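Local coordinates for protein TbpB (Actinobacillus pleuropneumoniae, PDB 3HOL) that binds host transferrin as the lipoprotein component of the bacterial transferrin receptor, probably serving iron acquisition, at residues S334-Y338 and M339-Q343. Residues are numbered along the deposited sequence; the frame is centred on the assembly and turned at random.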
loop_
_atom_site.group_PDB
_atom_site.type_symbol
_atom_site.label_atom_id
_atom_site.label_comp_id
_atom_site.label_asym_id
_atom_site.label_seq_id
_atom_site.Cartn_x
_atom_site.Cartn_y
_atom_site.Cartn_z
ATOM N N SER A 334 -4.903 -10.981 18.743
ATOM C CA SER A 334 -6.015 -11.849 18.279
ATOM C C SER A 334 -7.422 -11.201 18.393
ATOM O O SER A 334 -8.349 -11.592 17.706
ATOM C CB SER A 334 -5.988 -13.199 19.051
ATOM O OG SER A 334 -6.104 -12.955 20.443
ATOM N N ASN A 335 -7.566 -10.199 19.246
ATOM C CA ASN A 335 -8.846 -9.528 19.440
ATOM C C ASN A 335 -8.987 -8.195 18.684
ATOM O O ASN A 335 -9.975 -7.469 18.867
ATOM C CB ASN A 335 -9.115 -9.324 20.939
ATOM C CG ASN A 335 -8.184 -8.274 21.577
ATOM O OD1 ASN A 335 -7.009 -8.170 21.241
ATOM N ND2 ASN A 335 -8.714 -7.522 22.506
ATOM N N LEU A 336 -8.004 -7.866 17.837
ATOM C CA LEU A 336 -8.080 -6.654 17.015
ATOM C C LEU A 336 -8.098 -7.075 15.559
ATOM O O LEU A 336 -7.268 -7.892 15.147
ATOM C CB LEU A 336 -6.883 -5.735 17.270
ATOM C CG LEU A 336 -6.730 -5.250 18.718
ATOM C CD1 LEU A 336 -5.355 -4.530 18.944
ATOM C CD2 LEU A 336 -7.903 -4.367 19.098
ATOM N N GLU A 337 -9.061 -6.556 14.801
ATOM C CA GLU A 337 -9.264 -6.974 13.401
ATOM C C GLU A 337 -8.825 -5.923 12.369
ATOM O O GLU A 337 -8.608 -6.253 11.185
ATOM C CB GLU A 337 -10.741 -7.293 13.192
ATOM C CG GLU A 337 -11.262 -8.472 14.060
ATOM C CD GLU A 337 -11.375 -9.739 13.253
ATOM O OE1 GLU A 337 -10.891 -10.802 13.701
ATOM O OE2 GLU A 337 -11.928 -9.674 12.140
ATOM N N TYR A 338 -8.698 -4.662 12.802
ATOM C CA TYR A 338 -8.462 -3.549 11.849
ATOM C C TYR A 338 -7.130 -2.811 12.071
ATOM O O TYR A 338 -6.894 -1.755 11.447
ATOM C CB TYR A 338 -9.636 -2.563 11.872
ATOM C CG TYR A 338 -10.949 -3.225 11.469
ATOM C CD1 TYR A 338 -11.310 -3.326 10.138
ATOM C CD2 TYR A 338 -11.805 -3.789 12.438
ATOM C CE1 TYR A 338 -12.502 -3.934 9.759
ATOM C CE2 TYR A 338 -12.996 -4.407 12.070
ATOM C CZ TYR A 338 -13.342 -4.459 10.732
ATOM O OH TYR A 338 -14.499 -5.075 10.356
ATOM N N MET A 339 -6.296 -3.381 12.946
ATOM C CA MET A 339 -4.948 -2.890 13.246
ATOM C C MET A 339 -4.095 -4.052 13.730
ATOM O O MET A 339 -4.619 -5.085 14.118
ATOM C CB MET A 339 -4.989 -1.776 14.317
ATOM C CG MET A 339 -5.618 -2.188 15.688
ATOM S SD MET A 339 -5.144 -1.046 17.016
ATOM C CE MET A 339 -3.353 -0.906 16.807
ATOM N N LYS A 340 -2.777 -3.872 13.677
ATOM C CA LYS A 340 -1.775 -4.828 14.154
ATOM C C LYS A 340 -0.610 -3.996 14.645
ATOM O O LYS A 340 -0.318 -2.949 14.053
ATOM C CB LYS A 340 -1.256 -5.682 12.990
ATOM C CG LYS A 340 -2.212 -6.787 12.506
ATOM C CD LYS A 340 -2.253 -7.941 13.520
ATOM C CE LYS A 340 -2.984 -9.183 13.005
ATOM N NZ LYS A 340 -4.321 -9.254 13.651
ATOM N N PHE A 341 0.062 -4.455 15.698
ATOM C CA PHE A 341 1.276 -3.783 16.167
ATOM C C PHE A 341 2.191 -4.831 16.745
ATOM O O PHE A 341 1.756 -5.932 17.058
ATOM C CB PHE A 341 0.966 -2.665 17.196
ATOM C CG PHE A 341 0.364 -3.168 18.509
ATOM C CD1 PHE A 341 1.191 -3.629 19.554
ATOM C CD2 PHE A 341 -1.027 -3.160 18.696
ATOM C CE1 PHE A 341 0.625 -4.080 20.773
ATOM C CE2 PHE A 341 -1.605 -3.623 19.928
ATOM C CZ PHE A 341 -0.780 -4.077 20.940
ATOM N N GLY A 342 3.470 -4.540 16.835
ATOM C CA GLY A 342 4.328 -5.462 17.541
ATOM C C GLY A 342 5.767 -5.138 17.318
ATOM O O GLY A 342 6.135 -3.966 17.090
ATOM N N GLN A 343 6.568 -6.198 17.397
ATOM C CA GLN A 343 8.010 -6.100 17.353
ATOM C C GLN A 343 8.571 -6.745 16.103
ATOM O O GLN A 343 8.035 -7.740 15.597
ATOM C CB GLN A 343 8.624 -6.725 18.629
ATOM C CG GLN A 343 8.195 -5.946 19.871
ATOM C CD GLN A 343 8.777 -6.460 21.172
ATOM O OE1 GLN A 343 9.709 -7.283 21.170
ATOM N NE2 GLN A 343 8.222 -5.980 22.309
HETATM O O HOH W 1 -6.701 -11.037 15.030
#
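Leu336 meets Met339 and Phe341 in a local apolar cluster where a loop of the C-lobe handle domain turns into a β-strand. The loop joins the antiparallel strands 325-332 and 339-346, so the contact lies within a β-hairpin connection, on the side of the handle sheet that faces the neighbouring C-lobe barrel. The isobutyl group of Leu336 points from the loop toward the beginning of the strand. Its CD1 stands 4.0 Å from Met339 SD, and the two chains cross at a slant. The same methyl comes up to the rim of the Phe341 ring, near the ring plane, with CD1 4.0 Å from CE2, so one branch of the leucine serves both partners. Met339 and Phe341, two residues apart on the strand, reach the same side of the sheet; in both, CG lies between the backbone N and the carbonyl carbon (chi1 59° and 65°). Beyond the loop, Glu483 and Lys504 of barrel strands border Leu336, while Val500 touches Phe341, so the cluster lies at the seam between handle and barrel. Glu483 also accepts hydrogen bonds from the backbone N of Glu337 and of Tyr338, which ties the turn to the barrel. Lys340, between the two apolar residues in sequence, emerges on the other side of the strand; its chain is bent at chi2 and again at chi4, which turns its end back toward the loop. Its ammonium group ends near the Leu336 carbonyl, and a water lies between them, 3.2 Å from Leu336 O, to which it can donate although other acceptors compete for its protons; the same water accepts a weak hydrogen bond from Lys340 NZ at 3.3 Å.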